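Local atomic coordinates of myroilysin (PDB entry 5CZW), a protein that probably cleaves proteins as a zinc-dependent metalloendopeptidase of the astacin family and is held latent by a propeptide cysteine bound to the metal. Residues 98-103 with 116-121. The protein carries 1 engineered substitution. Residues are numbered along the deposited sequence; the frame is centred on the assembly and turned at random.
Sequences GSYSYL and TMNFGW
Asn118 lays its CB over one face of the Tyr100 ring, across two antiparallel strands, in a CH-pi contact 3.5 Å from the centroid and displaced toward the rim where CZ lies. CG, anti to the backbone N (chi1 -171°), turns the amide alongside the CZ-OH end of the ring, the planes 27° apart. At the tip the two amide atoms part company: ND2 donates to Gly98 O at 2.9 Å, almost head-on to the carbonyl and in the plane of the amide, while OD1 accepts from Thr92 OG1 and Thr94 N. Asparagine suits this buried place because one short side chain offers a donor to a backbone carbonyl and an acceptor to a threonine hydroxyl and a backbone N. The Tyr100 hydroxyl hydrogen-bonds the Glu115 carboxylate. The backbones of Tyr100 and Asn118 form a hydrogen-bonded pair, Tyr100 N to Asn118 O at 3.0 Å and Asn118 N to Tyr100 O at 2.9 Å. In this metzincin sheet 100-101 is an edge strand, the only one antiparallel to the rest, with 117-118 inside it; it runs beside the zinc site, and Ser99 also bonds through its backbone to Val22 and Lys24, on either side of the zinc ligand Cys23. Beyond the pair, Tyr102 N hydrogen-bonds Thr116 O. On the other face, Ser101 OG bonds to Tyr102 O and, through a water, to Thr116 OG1, which also hydrogen-bonds Arg90 N, while the Met117 methyl CE rests 3.7 Å from Ser101 OG. Ser99 OG lies over one face of the Trp121 indole, 3.1 Å from its plane and toward the rim near CZ3 and CH2; so short a hydroxyl side chain can lie against the ring and still hydrogen-bond a water that Trp121 N also holds. At the backbone angles of Gly98 (phi 81°), a CB would be jammed against the preceding carbonyl O.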
loop_
_atom_site.group_PDB
_atom_site.type_symbol
_atom_site.label_atom_id
_atom_site.label_comp_id
_atom_site.label_asym_id
_atom_site.label_seq_id
_atom_site.Cartn_x
_atom_site.Cartn_y
_atom_site.Cartn_z
ATOM N N GLY A 98 -0.841 2.088 9.389
ATOM C CA GLY A 98 -0.779 1.119 8.313
ATOM C C GLY A 98 -0.059 1.642 7.114
ATOM O O GLY A 98 0.412 2.738 7.105
ATOM N N SER A 99 0.126 0.817 6.108
ATOM C CA SER A 99 0.726 1.302 4.852
ATOM C C SER A 99 -0.335 1.145 3.821
ATOM O O SER A 99 -1.195 0.238 3.890
ATOM C CB SER A 99 1.972 0.453 4.461
ATOM O OG SER A 99 3.047 0.566 5.379
ATOM N N TYR A 100 -0.303 2.026 2.816
ATOM C CA TYR A 100 -1.381 2.134 1.840
ATOM C C TYR A 100 -1.015 3.033 0.717
ATOM O O TYR A 100 -0.156 3.909 0.891
ATOM C CB TYR A 100 -2.701 2.684 2.546
ATOM C CG TYR A 100 -2.662 3.932 3.398
ATOM C CD1 TYR A 100 -2.702 5.209 2.844
ATOM C CD2 TYR A 100 -2.467 3.821 4.760
ATOM C CE1 TYR A 100 -2.638 6.306 3.633
ATOM C CE2 TYR A 100 -2.416 4.929 5.573
ATOM C CZ TYR A 100 -2.461 6.164 5.025
ATOM O OH TYR A 100 -2.397 7.332 5.766
ATOM N N SER A 101 -1.789 2.912 -0.370
ATOM C CA SER A 101 -1.758 3.884 -1.501
ATOM C C SER A 101 -3.107 3.840 -2.202
ATOM O O SER A 101 -3.712 2.768 -2.375
ATOM C CB SER A 101 -0.681 3.532 -2.531
ATOM O OG SER A 101 -0.657 4.430 -3.616
ATOM N N TYR A 102 -3.546 5.007 -2.651
ATOM C CA TYR A 102 -4.623 5.030 -3.612
ATOM C C TYR A 102 -4.204 4.326 -4.859
ATOM O O TYR A 102 -3.024 4.190 -5.169
ATOM C CB TYR A 102 -5.140 6.474 -3.845
ATOM C CG TYR A 102 -5.656 7.100 -2.584
ATOM C CD1 TYR A 102 -6.952 6.780 -2.111
ATOM C CD2 TYR A 102 -4.869 7.955 -1.794
ATOM C CE1 TYR A 102 -7.398 7.280 -0.935
ATOM C CE2 TYR A 102 -5.314 8.418 -0.578
ATOM C CZ TYR A 102 -6.617 8.140 -0.196
ATOM O OH TYR A 102 -7.109 8.624 0.987
ATOM N N LEU A 103 -5.169 3.868 -5.630
ATOM C CA LEU A 103 -4.871 3.136 -6.828
ATOM C C LEU A 103 -4.647 3.943 -8.096
ATOM O O LEU A 103 -5.531 4.562 -8.572
ATOM C CB LEU A 103 -6.008 2.195 -7.148
ATOM C CG LEU A 103 -6.286 1.155 -6.090
ATOM C CD1 LEU A 103 -7.384 0.207 -6.525
ATOM C CD2 LEU A 103 -5.050 0.325 -5.805
ATOM N N THR A 116 -1.127 10.685 -0.561
ATOM C CA THR A 116 -1.672 9.680 -1.444
ATOM C C THR A 116 -1.129 8.232 -1.123
ATOM O O THR A 116 -1.625 7.234 -1.688
ATOM C CB THR A 116 -1.420 9.932 -2.935
ATOM O OG1 THR A 116 -0.035 9.629 -3.231
ATOM C CG2 THR A 116 -1.812 11.336 -3.279
ATOM N N MET A 117 -0.092 8.199 -0.280
ATOM C CA MET A 117 0.564 6.948 0.108
ATOM C C MET A 117 1.121 7.127 1.533
ATOM O O MET A 117 1.565 8.228 1.901
ATOM C CB MET A 117 1.737 6.699 -0.835
ATOM C CG MET A 117 2.479 5.377 -0.596
ATOM S SD MET A 117 3.827 5.060 -1.779
ATOM C CE MET A 117 2.972 4.974 -3.345
ATOM N N ASN A 118 1.170 6.050 2.331
ATOM C CA ASN A 118 1.777 6.108 3.678
ATOM C C ASN A 118 2.548 4.784 3.888
ATOM O O ASN A 118 2.113 3.745 3.519
ATOM C CB ASN A 118 0.734 6.235 4.743
ATOM C CG ASN A 118 1.312 6.517 6.113
ATOM O OD1 ASN A 118 1.935 7.582 6.304
ATOM N ND2 ASN A 118 1.254 5.547 7.046
ATOM N N PHE A 119 3.693 4.925 4.553
ATOM C CA PHE A 119 4.433 3.789 5.066
ATOM C C PHE A 119 4.367 3.904 6.597
ATOM O O PHE A 119 4.876 4.854 7.174
ATOM C CB PHE A 119 5.831 3.908 4.566
ATOM C CG PHE A 119 5.947 3.579 3.116
ATOM C CD1 PHE A 119 5.644 2.308 2.671
ATOM C CD2 PHE A 119 6.190 4.556 2.214
ATOM C CE1 PHE A 119 5.725 2.053 1.303
ATOM C CE2 PHE A 119 6.269 4.344 0.856
ATOM C CZ PHE A 119 6.023 3.073 0.389
ATOM N N GLY A 120 3.730 2.912 7.172
ATOM C CA GLY A 120 3.425 2.978 8.595
ATOM C C GLY A 120 4.401 2.384 9.579
ATOM O O GLY A 120 4.103 2.461 10.787
ATOM N N TRP A 121 5.439 1.708 9.107
ATOM C CA TRP A 121 6.336 0.970 10.023
ATOM C C TRP A 121 7.809 0.945 9.705
ATOM O O TRP A 121 8.569 0.146 10.345
ATOM C CB TRP A 121 5.830 -0.451 10.204
ATOM C CG TRP A 121 5.714 -1.288 8.932
ATOM C CD1 TRP A 121 6.713 -1.864 8.252
ATOM C CD2 TRP A 121 4.520 -1.563 8.170
ATOM N NE1 TRP A 121 6.252 -2.508 7.151
ATOM C CE2 TRP A 121 4.896 -2.326 7.076
ATOM C CE3 TRP A 121 3.163 -1.232 8.323
ATOM C CZ2 TRP A 121 3.963 -2.788 6.131
ATOM C CZ3 TRP A 121 2.255 -1.712 7.439
ATOM C CH2 TRP A 121 2.649 -2.475 6.358
HETATM O O HOH W 1 1.476 0.828 10.749
HETATM O O HOH W 2 5.924 0.868 6.190
HETATM O O HOH W 3 -0.124 7.242 -4.474
#